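Local coordinates for concanavalin A-like lectin protein kinase family protein (Theobroma cacao, PDB 6CTH) that probably phosphorylates proteins using ATP, being a plant kinase of the lectin-receptor type, and binds magnesium and an oxindole inhibitor in the cleft of its kinase domain, at residues Ala60-Ile65 and Leu89-Met94; Leu127-His130 and Cys136-His139; Tyr201-Val206 and Pro278-Val283; Val119-Ser124 and Phe153-Gly158; Gly79-His82 and Leu87-Val90. One frame throughout, in Å; residues are numbered along the deposited sequence.

Contact 1. Residues Ala60-Ile65 and Leu89-Met94; sequences ASEVKI and LVYEFM. With FE7 (N-{(3Z)-2-oxo-3-[phenyl({4-[(piperidin-1-yl)methyl]phenyl}amino)methylidene]-2,3-dihydro-1H-indol-5-yl}ethanesulfonamide), chain B.
Glu62 reaches from its helix to Tyr91 on strand 86-92, and the tyrosine hydroxyl donates to it, Tyr91 OH lying 2.6 Å from Glu62 OE2. CG of Glu62 stands anti to the backbone N (chi1 171°), and a bend at the next bond swings the carboxylate toward the ring. The two flat groups are nearly perpendicular. OE2 lies at the edge of the ring, in its plane, whereas the hydroxyl meets OE2 from well above the carboxylate plane. Nearer the root of the chain, Glu62 CG rests 3.8 Å from Leu89 CD1. One residue on, Val63 adds the apolar part of the contact: its CG2 touches CD2 of Leu89 at 3.6 Å. Each branch of Leu89 thus has its own neighbour on the helix.

Tyr91 stands at the gatekeeper position. One face of its ring carries the oxindole of the inhibitor, with FE7 C7 3.6 Å above the ring plane and offset toward the rim. Beyond it the hinge binds the inhibitor through two nearly straight hydrogen bonds, FE7 N1 donating to Glu92 O at 2.9 Å and Met94 N donating to FE7 O2 at 2.8 Å. The tyrosine therefore links the helix glutamate to the bound inhibitor.

The other oxygen of Glu62, OE1, accepts from the backbone N of Phe160, so the carboxylate ties helix 54-66 both to the strand and to the segment following magnesium ligand Asp159. Strand 86-92 itself runs between strands 77-83 and 41-48.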
# COMPACT_ATOMS: atom_id res chain seq x y z
N ALA A 60 7.95 1.58 -17.33
CA ALA A 60 7.55 0.54 -18.30
C ALA A 60 6.71 -0.57 -17.65
O ALA A 60 5.65 -1.00 -18.20
CB ALA A 60 8.78 -0.06 -18.95
N SER A 61 7.16 -0.99 -16.47
CA SER A 61 6.41 -1.89 -15.62
C SER A 61 5.04 -1.31 -15.26
O SER A 61 4.04 -2.02 -15.34
CB SER A 61 7.21 -2.24 -14.34
OG SER A 61 6.37 -2.98 -13.45
N GLU A 62 4.97 -0.05 -14.85
CA GLU A 62 3.69 0.52 -14.48
C GLU A 62 2.73 0.48 -15.66
O GLU A 62 1.60 -0.01 -15.49
CB GLU A 62 3.82 1.93 -13.92
CG GLU A 62 2.51 2.71 -13.69
CD GLU A 62 2.02 2.78 -12.25
OE1 GLU A 62 2.66 2.24 -11.35
OE2 GLU A 62 0.98 3.43 -12.01
N VAL A 63 3.14 0.96 -16.84
CA VAL A 63 2.21 0.98 -17.99
C VAL A 63 1.72 -0.41 -18.36
O VAL A 63 0.50 -0.61 -18.64
CB VAL A 63 2.82 1.65 -19.22
CG1 VAL A 63 1.91 1.51 -20.44
CG2 VAL A 63 3.02 3.10 -18.90
N LYS A 64 2.65 -1.36 -18.38
CA LYS A 64 2.37 -2.75 -18.77
C LYS A 64 1.33 -3.37 -17.85
O LYS A 64 0.36 -3.96 -18.32
CB LYS A 64 3.64 -3.59 -18.71
CG LYS A 64 3.45 -5.01 -19.23
CD LYS A 64 4.57 -5.92 -18.74
CE LYS A 64 4.39 -7.31 -19.31
NZ LYS A 64 5.53 -8.18 -18.95
N ILE A 65 1.58 -3.24 -16.55
CA ILE A 65 0.79 -3.92 -15.55
C ILE A 65 -0.56 -3.19 -15.37
O ILE A 65 -1.62 -3.81 -15.33
CB ILE A 65 1.54 -3.99 -14.21
CG1 ILE A 65 2.88 -4.74 -14.31
CG2 ILE A 65 0.67 -4.60 -13.12
CD1 ILE A 65 2.73 -6.15 -14.78
N LEU A 89 3.02 9.85 -16.35
CA LEU A 89 1.85 9.03 -16.08
C LEU A 89 0.76 9.91 -15.44
O LEU A 89 1.04 10.77 -14.58
CB LEU A 89 2.19 7.87 -15.15
CG LEU A 89 3.27 6.90 -15.62
CD1 LEU A 89 3.94 6.20 -14.44
CD2 LEU A 89 2.64 5.91 -16.61
N VAL A 90 -0.48 9.72 -15.88
CA VAL A 90 -1.57 10.60 -15.48
C VAL A 90 -2.66 9.81 -14.81
O VAL A 90 -3.07 8.77 -15.33
CB VAL A 90 -2.18 11.33 -16.72
CG1 VAL A 90 -3.18 12.38 -16.26
CG2 VAL A 90 -1.08 11.98 -17.53
N TYR A 91 -3.17 10.32 -13.68
CA TYR A 91 -4.17 9.65 -12.86
C TYR A 91 -5.22 10.65 -12.40
O TYR A 91 -5.02 11.87 -12.54
CB TYR A 91 -3.52 9.09 -11.59
CG TYR A 91 -2.26 8.28 -11.78
CD1 TYR A 91 -1.02 8.88 -11.80
CD2 TYR A 91 -2.32 6.89 -11.85
CE1 TYR A 91 0.14 8.13 -11.88
CE2 TYR A 91 -1.18 6.15 -11.98
CZ TYR A 91 0.04 6.74 -12.00
OH TYR A 91 1.18 5.98 -12.08
N GLU A 92 -6.33 10.16 -11.87
CA GLU A 92 -7.30 11.03 -11.18
C GLU A 92 -6.66 11.73 -10.00
O GLU A 92 -5.84 11.12 -9.27
CB GLU A 92 -8.55 10.27 -10.67
N PHE A 93 -7.04 13.01 -9.80
CA PHE A 93 -6.68 13.70 -8.58
C PHE A 93 -7.60 13.26 -7.46
O PHE A 93 -8.82 13.29 -7.61
CB PHE A 93 -6.78 15.21 -8.75
CG PHE A 93 -6.57 15.96 -7.49
CD1 PHE A 93 -5.31 15.98 -6.88
CD2 PHE A 93 -7.62 16.64 -6.88
CE1 PHE A 93 -5.10 16.69 -5.72
CE2 PHE A 93 -7.41 17.36 -5.71
CZ PHE A 93 -6.16 17.37 -5.12
N MET A 94 -6.99 12.86 -6.34
CA MET A 94 -7.69 12.34 -5.17
C MET A 94 -7.34 13.23 -3.98
O MET A 94 -6.25 13.10 -3.39
CB MET A 94 -7.27 10.90 -4.93
CG MET A 94 -7.46 10.06 -6.18
SD MET A 94 -7.14 8.28 -6.00
CE MET A 94 -8.53 7.74 -5.01
C4 FE7 B . -1.55 10.38 -6.49
C14 FE7 B . 2.05 11.32 -2.88
C5 FE7 B . -2.44 10.06 -7.53
C6 FE7 B . -2.20 9.00 -8.39
C11 FE7 B . -0.39 11.98 -4.05
C7 FE7 B . -1.07 8.23 -8.20
C8 FE7 B . -3.38 11.84 -6.50
C9 FE7 B . -2.10 11.54 -5.80
C10 FE7 B . -1.68 12.26 -4.71
C12 FE7 B . 0.81 12.23 -4.71
C13 FE7 B . 2.02 11.90 -4.13
N1 FE7 B . -3.51 10.94 -7.49
N2 FE7 B . -2.51 13.17 -4.18
C3 FE7 B . -0.42 9.58 -6.30
N3 FE7 B . -1.99 18.35 -0.39
O2 FE7 B . -4.17 12.74 -6.24
C2 FE7 B . -0.21 8.49 -7.14
N FE7 B . 0.84 7.55 -6.91
S FE7 B . 1.96 7.49 -5.74
O FE7 B . 2.08 8.79 -5.15
O1 FE7 B . 3.11 6.85 -6.29
C1 FE7 B . 1.12 6.40 -4.64
C FE7 B . 0.53 5.28 -5.47
C16 FE7 B . -0.34 11.41 -2.79
C15 FE7 B . 0.87 11.08 -2.21
C17 FE7 B . -2.40 14.12 -3.15
C22 FE7 B . -1.22 14.33 -2.45
C21 FE7 B . -1.18 15.24 -1.41
C20 FE7 B . -2.30 15.97 -1.05
C19 FE7 B . -3.48 15.75 -1.75
C18 FE7 B . -3.53 14.84 -2.79
C23 FE7 B . -2.25 16.98 0.07
C28 FE7 B . -2.09 19.30 0.71
C27 FE7 B . -1.92 20.73 0.22
C26 FE7 B . -0.60 20.90 -0.50
C25 FE7 B . -0.42 19.83 -1.57
C24 FE7 B . -0.66 18.46 -0.99

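Contact 2. Residues Leu127-His130 and Cys136-His139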
# COMPACT_ATOMS: atom_id res chain seq x y z
N LEU A 127 -6.62 -9.77 -3.58
CA LEU A 127 -7.28 -10.98 -4.10
C LEU A 127 -7.38 -10.89 -5.62
O LEU A 127 -7.11 -11.85 -6.33
CB LEU A 127 -8.66 -11.14 -3.50
CG LEU A 127 -9.46 -12.35 -3.95
CD1 LEU A 127 -8.78 -13.64 -3.57
CD2 LEU A 127 -10.89 -12.32 -3.37
N TYR A 128 -7.77 -9.72 -6.08
CA TYR A 128 -7.88 -9.48 -7.53
C TYR A 128 -6.52 -9.65 -8.21
O TYR A 128 -6.36 -10.33 -9.24
CB TYR A 128 -8.49 -8.13 -7.78
CG TYR A 128 -8.50 -7.70 -9.25
CD1 TYR A 128 -9.47 -8.16 -10.10
CD2 TYR A 128 -7.57 -6.80 -9.77
CE1 TYR A 128 -9.51 -7.78 -11.45
CE2 TYR A 128 -7.59 -6.40 -11.09
CZ TYR A 128 -8.58 -6.88 -11.93
OH TYR A 128 -8.56 -6.47 -13.24
N LEU A 129 -5.47 -9.05 -7.62
CA LEU A 129 -4.16 -9.20 -8.15
C LEU A 129 -3.67 -10.63 -8.20
O LEU A 129 -3.14 -11.09 -9.22
CB LEU A 129 -3.12 -8.31 -7.37
CG LEU A 129 -3.27 -6.79 -7.47
CD1 LEU A 129 -2.23 -6.11 -6.59
CD2 LEU A 129 -3.21 -6.30 -8.90
N HIS A 130 -3.83 -11.35 -7.11
CA HIS A 130 -3.24 -12.69 -7.00
C HIS A 130 -4.01 -13.75 -7.75
O HIS A 130 -3.39 -14.71 -8.22
CB HIS A 130 -3.09 -13.12 -5.54
CG HIS A 130 -1.99 -12.39 -4.82
ND1 HIS A 130 -1.75 -12.57 -3.46
CD2 HIS A 130 -1.12 -11.46 -5.26
CE1 HIS A 130 -0.73 -11.79 -3.11
NE2 HIS A 130 -0.33 -11.10 -4.17
N CYS A 136 -1.35 -13.95 -12.55
CA CYS A 136 -1.13 -13.44 -11.19
C CYS A 136 -0.21 -12.21 -11.33
O CYS A 136 0.71 -12.21 -12.15
CB CYS A 136 -0.46 -14.51 -10.36
SG CYS A 136 0.13 -13.95 -8.73
N VAL A 137 -0.50 -11.17 -10.55
CA VAL A 137 0.33 -9.98 -10.45
C VAL A 137 0.85 -9.94 -9.02
O VAL A 137 0.08 -9.96 -8.07
CB VAL A 137 -0.45 -8.73 -10.75
CG1 VAL A 137 0.36 -7.47 -10.49
CG2 VAL A 137 -0.88 -8.75 -12.21
N LEU A 138 2.17 -9.87 -8.89
CA LEU A 138 2.78 -9.70 -7.58
C LEU A 138 3.14 -8.25 -7.53
O LEU A 138 3.79 -7.75 -8.44
CB LEU A 138 4.04 -10.55 -7.45
CG LEU A 138 3.82 -12.04 -7.59
CD1 LEU A 138 5.14 -12.76 -7.40
CD2 LEU A 138 2.83 -12.52 -6.57
N HIS A 139 2.65 -7.55 -6.52
CA HIS A 139 2.79 -6.10 -6.42
C HIS A 139 4.22 -5.66 -6.03
O HIS A 139 4.82 -4.75 -6.66
CB HIS A 139 1.77 -5.58 -5.40
CG HIS A 139 1.73 -4.09 -5.29
ND1 HIS A 139 2.72 -3.35 -4.64
CD2 HIS A 139 0.86 -3.20 -5.81
CE1 HIS A 139 2.42 -2.06 -4.73
NE2 HIS A 139 1.31 -1.94 -5.46
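Leu129 O accepts the backbone N-H of Val137 at an N-to-O distance of 3.0 Å, in a nearly straight bond (168° at the hydrogen) whose donor stands above the carbonyl plane. It ties helix 112-132 to the short strand 136-138. Beside it the side chains of the same two residues meet loosely, Leu129 CD2 lying 4.1 Å from Val137 CG1, while the other branch, CD1, approaches His139 near the plane of its ring.

Val137 O is a buried acceptor that has no hydrogen-bonding partner in the model. What faces it is the edge of the His130 ring, whose CD2 lies in plane 3.4 Å away. CG of His130 is anti to its carbonyl carbon (chi1 -73°), which carries the ring across to the strand. Its NE2 bonds instead to Asp199 OD2. Cys136 CB packs 3.6 Å from His130 O.

Asp199 OD2 also accepts the backbone N of His139, so one carboxylate oxygen on helix 196-212 holds both segments. His139 is fixed at both ring nitrogens as well: ND1 bonds to the backbone N of Asp141, a magnesium ligand, and NE2 to Gly158 O. His139 opens the His-Arg-Asp motif of the catalytic loop, and its ring meets that of Phe160, consistent with the regulatory spine of an assembled protein kinase.

Contact 3. Residues Tyr201-Val206 and Pro278-Val283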
# COMPACT_ATOMS: atom_id res chain seq x y z
N TYR A 201 2.85 -10.82 3.39
CA TYR A 201 3.70 -10.29 4.50
C TYR A 201 3.54 -8.77 4.56
O TYR A 201 3.20 -8.22 5.62
CB TYR A 201 5.11 -10.74 4.31
CG TYR A 201 6.02 -10.16 5.41
CD1 TYR A 201 6.50 -8.87 5.34
CD2 TYR A 201 6.30 -10.92 6.53
CE1 TYR A 201 7.27 -8.35 6.38
CE2 TYR A 201 7.05 -10.41 7.58
CZ TYR A 201 7.54 -9.16 7.46
OH TYR A 201 8.31 -8.63 8.51
N SER A 202 3.70 -8.09 3.42
CA SER A 202 3.57 -6.63 3.39
C SER A 202 2.18 -6.20 3.82
O SER A 202 2.03 -5.26 4.55
CB SER A 202 3.82 -6.08 1.99
OG SER A 202 5.05 -6.55 1.45
N PHE A 203 1.14 -6.92 3.35
CA PHE A 203 -0.23 -6.63 3.79
C PHE A 203 -0.38 -6.72 5.33
O PHE A 203 -1.06 -5.88 5.95
CB PHE A 203 -1.22 -7.64 3.09
CG PHE A 203 -2.63 -7.58 3.62
CD1 PHE A 203 -3.55 -6.72 3.08
CD2 PHE A 203 -3.02 -8.39 4.68
CE1 PHE A 203 -4.84 -6.63 3.59
CE2 PHE A 203 -4.30 -8.30 5.20
CZ PHE A 203 -5.22 -7.43 4.65
N GLY A 204 0.24 -7.74 5.91
CA GLY A 204 0.25 -7.96 7.40
C GLY A 204 0.81 -6.74 8.11
O GLY A 204 0.18 -6.23 9.04
N VAL A 205 1.94 -6.25 7.61
CA VAL A 205 2.59 -5.09 8.21
C VAL A 205 1.66 -3.89 8.11
O VAL A 205 1.39 -3.22 9.12
CB VAL A 205 3.93 -4.76 7.56
CG1 VAL A 205 4.51 -3.49 8.15
CG2 VAL A 205 4.88 -5.91 7.71
N VAL A 206 1.08 -3.68 6.93
CA VAL A 206 0.15 -2.58 6.74
C VAL A 206 -1.03 -2.70 7.68
O VAL A 206 -1.47 -1.71 8.24
CB VAL A 206 -0.28 -2.48 5.25
CG1 VAL A 206 -1.50 -1.56 5.10
CG2 VAL A 206 0.91 -1.96 4.42
N PRO A 278 -1.23 -17.12 5.40
CA PRO A 278 -2.45 -17.45 4.70
C PRO A 278 -2.46 -16.96 3.26
O PRO A 278 -1.66 -16.10 2.91
CB PRO A 278 -3.50 -16.65 5.46
CG PRO A 278 -2.75 -15.43 5.95
CD PRO A 278 -1.40 -15.96 6.28
N SER A 279 -3.39 -17.49 2.47
CA SER A 279 -3.77 -16.86 1.24
C SER A 279 -4.61 -15.63 1.54
O SER A 279 -5.27 -15.52 2.58
CB SER A 279 -4.57 -17.79 0.33
OG SER A 279 -5.84 -18.09 0.88
N ILE A 280 -4.66 -14.69 0.58
CA ILE A 280 -5.45 -13.50 0.84
C ILE A 280 -6.96 -13.86 0.91
O ILE A 280 -7.71 -13.21 1.62
CB ILE A 280 -5.15 -12.36 -0.17
CG1 ILE A 280 -5.74 -11.04 0.31
CG2 ILE A 280 -5.61 -12.73 -1.57
CD1 ILE A 280 -5.07 -10.47 1.51
N ARG A 281 -7.40 -14.87 0.19
CA ARG A 281 -8.79 -15.30 0.32
C ARG A 281 -9.12 -15.78 1.75
O ARG A 281 -10.17 -15.45 2.30
CB ARG A 281 -9.14 -16.36 -0.73
CG ARG A 281 -10.62 -16.68 -0.76
CD ARG A 281 -10.98 -17.67 -1.86
NE ARG A 281 -10.53 -17.33 -3.22
CZ ARG A 281 -11.19 -16.59 -4.07
NH1 ARG A 281 -12.27 -15.98 -3.69
NH2 ARG A 281 -10.68 -16.40 -5.26
N GLN A 282 -8.19 -16.49 2.39
CA GLN A 282 -8.38 -16.93 3.78
C GLN A 282 -8.43 -15.77 4.72
O GLN A 282 -9.19 -15.78 5.68
CB GLN A 282 -7.29 -17.90 4.21
CG GLN A 282 -7.32 -19.26 3.52
CD GLN A 282 -6.09 -20.11 3.81
OE1 GLN A 282 -4.94 -19.64 3.83
NE2 GLN A 282 -6.33 -21.38 4.09
N VAL A 283 -7.57 -14.76 4.47
CA VAL A 283 -7.58 -13.53 5.24
C VAL A 283 -8.94 -12.86 5.19
O VAL A 283 -9.47 -12.47 6.22
CB VAL A 283 -6.49 -12.54 4.70
CG1 VAL A 283 -6.69 -11.12 5.22
CG2 VAL A 283 -5.10 -13.07 5.05
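Phe203 projects from helix 196-212 with CG anti to the backbone N (chi1 172°), which extends its ring toward the start of helix 280-287. From the other side, Ile280 combines an extended first torsion with a turned second one (chi2 69°), and this places its terminal methyl on the ring. The result is a CH-pi contact centred on one face: Ile280 CD1 lies 4.1 Å from the centroid of the Phe203 ring, almost exactly on the ring normal.

Val283, one helical turn further along, comes from the direction opposite to Phe203. Its CG1 touches Phe203 CE2 at 3.7 Å and meets the ring obliquely. Methyls three residues apart on one helix therefore share a single aromatic ring, and the contact is wholly apolar.

Those methyls issue from the first turn of helix 280-287, which is tied by a capping box. Ser279, at the N-cap, accepts Gln282 N through OG at 3.2 Å, and Gln282 OE1 in return accepts Ser279 N at 3.0 Å.

In the C-terminal lobe of the kinase this packing joins several helices. Helix 112-132 supplies Val119 and Leu122 against Phe203 and Leu126 against Ile280. Helix 256-269 also packs on segment 278-283, with Val265 and Cys269 against Val283 and Trp268 against Pro278.

Contact 4. Residues Val119-Ser124 and Phe153-Gly158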
# COMPACT_ATOMS: atom_id res chain seq x y z
N VAL A 119 -8.77 -1.91 5.37
CA VAL A 119 -8.02 -3.16 5.34
C VAL A 119 -8.77 -4.13 4.41
O VAL A 119 -8.14 -4.82 3.61
CB VAL A 119 -7.86 -3.77 6.74
CG1 VAL A 119 -7.31 -5.19 6.67
CG2 VAL A 119 -6.96 -2.88 7.56
N LYS A 120 -10.09 -4.20 4.54
CA LYS A 120 -10.90 -5.10 3.64
C LYS A 120 -10.75 -4.69 2.15
O LYS A 120 -10.67 -5.56 1.27
CB LYS A 120 -12.35 -5.10 4.07
CG LYS A 120 -12.61 -5.87 5.36
CD LYS A 120 -14.06 -5.73 5.74
CE LYS A 120 -14.36 -6.58 6.93
NZ LYS A 120 -15.81 -6.40 7.27
N ASP A 121 -10.69 -3.38 1.89
CA ASP A 121 -10.49 -2.81 0.53
C ASP A 121 -9.15 -3.25 -0.02
O ASP A 121 -9.05 -3.72 -1.14
CB ASP A 121 -10.51 -1.26 0.48
CG ASP A 121 -11.90 -0.63 0.63
OD1 ASP A 121 -12.93 -1.34 0.52
OD2 ASP A 121 -11.96 0.62 0.83
N LEU A 122 -8.10 -3.12 0.80
CA LEU A 122 -6.78 -3.56 0.41
C LEU A 122 -6.77 -5.07 0.17
O LEU A 122 -6.14 -5.51 -0.82
CB LEU A 122 -5.72 -3.16 1.48
CG LEU A 122 -4.30 -3.62 1.20
CD1 LEU A 122 -3.76 -3.02 -0.05
CD2 LEU A 122 -3.45 -3.22 2.41
N ALA A 123 -7.46 -5.84 1.01
CA ALA A 123 -7.49 -7.31 0.85
C ALA A 123 -8.16 -7.69 -0.48
O ALA A 123 -7.67 -8.56 -1.20
CB ALA A 123 -8.17 -7.99 2.00
N SER A 124 -9.23 -6.97 -0.79
CA SER A 124 -9.97 -7.14 -2.09
C SER A 124 -9.07 -6.87 -3.27
O SER A 124 -9.06 -7.62 -4.25
CB SER A 124 -11.22 -6.28 -2.12
OG SER A 124 -12.19 -6.85 -1.23
N PHE A 153 -13.28 7.94 1.68
CA PHE A 153 -12.27 7.13 2.30
C PHE A 153 -12.27 5.65 1.88
O PHE A 153 -11.80 4.79 2.63
CB PHE A 153 -12.35 7.29 3.82
CG PHE A 153 -11.99 8.67 4.29
CD1 PHE A 153 -10.66 9.03 4.44
CD2 PHE A 153 -12.97 9.62 4.55
CE1 PHE A 153 -10.30 10.30 4.86
CE2 PHE A 153 -12.62 10.89 5.00
CZ PHE A 153 -11.29 11.24 5.13
N ASN A 154 -12.74 5.35 0.67
CA ASN A 154 -12.50 4.03 0.08
C ASN A 154 -11.05 4.00 -0.39
O ASN A 154 -10.52 5.03 -0.86
CB ASN A 154 -13.44 3.74 -1.09
CG ASN A 154 -14.94 3.72 -0.68
OD1 ASN A 154 -15.34 3.01 0.23
ND2 ASN A 154 -15.74 4.55 -1.35
N ALA A 155 -10.40 2.85 -0.25
CA ALA A 155 -8.96 2.71 -0.55
C ALA A 155 -8.67 2.15 -1.93
O ALA A 155 -9.41 1.25 -2.39
CB ALA A 155 -8.32 1.86 0.50
N LYS A 156 -7.66 2.69 -2.62
CA LYS A 156 -7.18 2.19 -3.89
C LYS A 156 -5.68 1.98 -3.84
O LYS A 156 -4.95 2.92 -3.56
CB LYS A 156 -7.52 3.14 -5.04
CG LYS A 156 -9.00 3.13 -5.44
CD LYS A 156 -9.35 4.12 -6.56
CE LYS A 156 -10.76 3.90 -7.09
NZ LYS A 156 -10.78 2.93 -8.23
N LEU A 157 -5.22 0.77 -4.12
CA LEU A 157 -3.82 0.44 -4.14
C LEU A 157 -3.24 0.84 -5.47
O LEU A 157 -3.83 0.63 -6.53
CB LEU A 157 -3.64 -1.04 -3.85
CG LEU A 157 -2.25 -1.60 -3.98
CD1 LEU A 157 -1.36 -1.04 -2.87
CD2 LEU A 157 -2.27 -3.11 -3.88
N GLY A 158 -2.09 1.49 -5.44
CA GLY A 158 -1.36 1.83 -6.64
C GLY A 158 0.11 1.52 -6.53
O GLY A 158 0.53 0.80 -5.63
O HOH W 1 -12.41 2.17 2.93
O HOH W 2 -14.91 0.60 0.41
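Asp121 and Leu122 meet strand 155-157 with different chemistry, joining helix 112-132 to the two-stranded sheet that this strand forms with strand 147-149 in the C-terminal lobe. On the compact side the contact is apolar: Leu122 CD1 lies 4.1 Å from Leu157 CD2, the two side chains slanting across one another. Asp121 CB touches Ala155 CB at 3.8 Å, where the two backbones come nearest.

On the hydrated side the aspartate carboxylate takes over. CG of Asp121 is anti to the carbonyl carbon (chi1 -74°), and this directs OD2 to the start of the strand, where it accepts Ala155 N at 2.9 Å. That bond is nearly straight and reaches OD2 on its anti side, moderately out of the carboxylate plane. The same oxygen accepts a hydrogen bond from water 1, Asp121 OD2 lying 2.6 Å from its oxygen; water 1 also donates to Phe153 O at 2.7 Å.

Asn73 touches the Asp121 side chain and binds Ala155 O through its ND2. The two donors to OD2 would stabilise a negative charge, so Asp121 is probably ionised although buried; its bond to Ala155 N holds the helix to the strand that leads through Gly158 to magnesium ligand Asp159.

Contact 5. Residues Gly79-His82 and Leu87-Val90; sequences GWCH and LMLV
Gly79 and Val90 exchange both of their backbone hydrogen bonds, Val90 N donating to Gly79 O at 2.9 Å and Gly79 N to Val90 O at 3.1 Å. Cys81 and Met88 form the next hydrogen-bonded pair, the shorter of its two bonds running from Met88 N to Cys81 O at 2.8 Å. The non-hydrogen-bonded pairs, one between these and one beyond, bring CA-H groups to carbonyls: Trp80 CA lies 3.3 Å from Met88 O, and Leu87 CA approaches Cys81 O equally closely.

Side chains add a second layer that differs between the faces. On the face of Trp80, His82, Leu87 and Leu89, a methyl of Leu87 covers the histidine ring. Leu87 CD2 is 3.5 Å from the centroid of the His82 ring and close to its normal, a CH-pi contact made by side chains lying alongside each other and pointing the same way. His82 CB in turn lies at the edge of the Trp80 ring, in its plane. On the face of Cys81, Met88 and Val90, the methionine chain bends at its last torsion (chi3 -88°) and its CE reaches Cys81 SG at 4.0 Å.

Helices flank the hairpin on both faces. Tyr59 of helix 54-66 packs on Trp80, Leu87 and Leu89, whereas Leu10 of helix 7-14 packs on Cys81, Met88 and Val90. Within the sheet of the N-terminal lobe, strand 86-92 pairs on its other edge with strand 41-48, and strand 77-83 pairs on its far side with strand 3-4.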
# COMPACT_ATOMS: atom_id res chain seq x y z
N GLY A 79 -3.79 8.34 -18.35
CA GLY A 79 -2.99 8.57 -19.54
C GLY A 79 -1.50 8.40 -19.31
O GLY A 79 -1.06 8.13 -18.21
N TRP A 80 -0.75 8.55 -20.39
CA TRP A 80 0.71 8.41 -20.41
C TRP A 80 1.29 9.43 -21.39
O TRP A 80 0.57 10.03 -22.21
CB TRP A 80 1.12 7.00 -20.84
CG TRP A 80 0.58 6.60 -22.19
CD1 TRP A 80 -0.71 6.27 -22.48
CD2 TRP A 80 1.30 6.51 -23.43
NE1 TRP A 80 -0.85 6.00 -23.83
CE2 TRP A 80 0.36 6.13 -24.43
CE3 TRP A 80 2.63 6.71 -23.79
CZ2 TRP A 80 0.73 5.95 -25.79
CZ3 TRP A 80 3.01 6.54 -25.15
CH2 TRP A 80 2.05 6.15 -26.12
N CYS A 81 2.60 9.61 -21.28
CA CYS A 81 3.36 10.45 -22.21
C CYS A 81 4.77 9.88 -22.25
O CYS A 81 5.39 9.63 -21.18
CB CYS A 81 3.35 11.91 -21.76
SG CYS A 81 4.45 13.04 -22.69
N HIS A 82 5.24 9.59 -23.46
CA HIS A 82 6.61 9.11 -23.72
C HIS A 82 7.09 9.91 -24.92
O HIS A 82 6.77 9.53 -26.06
CB HIS A 82 6.61 7.60 -24.07
CG HIS A 82 7.98 7.00 -24.22
ND1 HIS A 82 8.30 5.75 -23.71
CD2 HIS A 82 9.12 7.47 -24.79
CE1 HIS A 82 9.57 5.49 -23.97
NE2 HIS A 82 10.09 6.51 -24.63
N LEU A 87 9.19 10.91 -19.64
CA LEU A 87 8.20 9.84 -19.40
C LEU A 87 7.27 10.34 -18.30
O LEU A 87 7.75 10.87 -17.28
CB LEU A 87 8.89 8.58 -18.93
CG LEU A 87 10.03 7.96 -19.71
CD1 LEU A 87 10.79 6.96 -18.85
CD2 LEU A 87 9.55 7.29 -20.96
N MET A 88 5.95 10.23 -18.52
CA MET A 88 4.94 10.69 -17.56
C MET A 88 3.68 9.85 -17.51
O MET A 88 3.31 9.27 -18.54
CB MET A 88 4.55 12.11 -17.85
CG MET A 88 5.79 12.98 -17.65
SD MET A 88 5.30 14.63 -17.51
CE MET A 88 5.35 14.95 -19.26
N LEU A 89 3.02 9.85 -16.35
CA LEU A 89 1.85 9.03 -16.08
C LEU A 89 0.76 9.91 -15.44
O LEU A 89 1.04 10.77 -14.58
CB LEU A 89 2.19 7.87 -15.15
CG LEU A 89 3.27 6.90 -15.62
CD1 LEU A 89 3.94 6.20 -14.44
CD2 LEU A 89 2.64 5.91 -16.61
N VAL A 90 -0.48 9.72 -15.88
CA VAL A 90 -1.57 10.60 -15.48
C VAL A 90 -2.66 9.81 -14.81
O VAL A 90 -3.07 8.77 -15.33
CB VAL A 90 -2.18 11.33 -16.72
CG1 VAL A 90 -3.18 12.38 -16.26
CG2 VAL A 90 -1.08 11.98 -17.53

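Overall arrangement
Contacts 1 and 5 share Leu89 and Val90 on strand 86-92 but differ in kind: contact 5 is a hairpin ladder of backbone bonds, contact 1 a helix-to-strand link made by side chains beside the inhibitor. Contacts 2, 3 and 4 belong to the C-terminal lobe. Contacts 2 and 4 both use helix 112-132 and meet where Leu129 and His139 pack on Leu157; contact 3, purely apolar, packs against both. All five are largely buried, though contact 5 includes exposed His82 and contact 4 ordered water. The lobes touch through Ile65 against Val137 and Met94 against Lys156, while contacts 3 and 5 lie farthest apart, about 32 Å between centres.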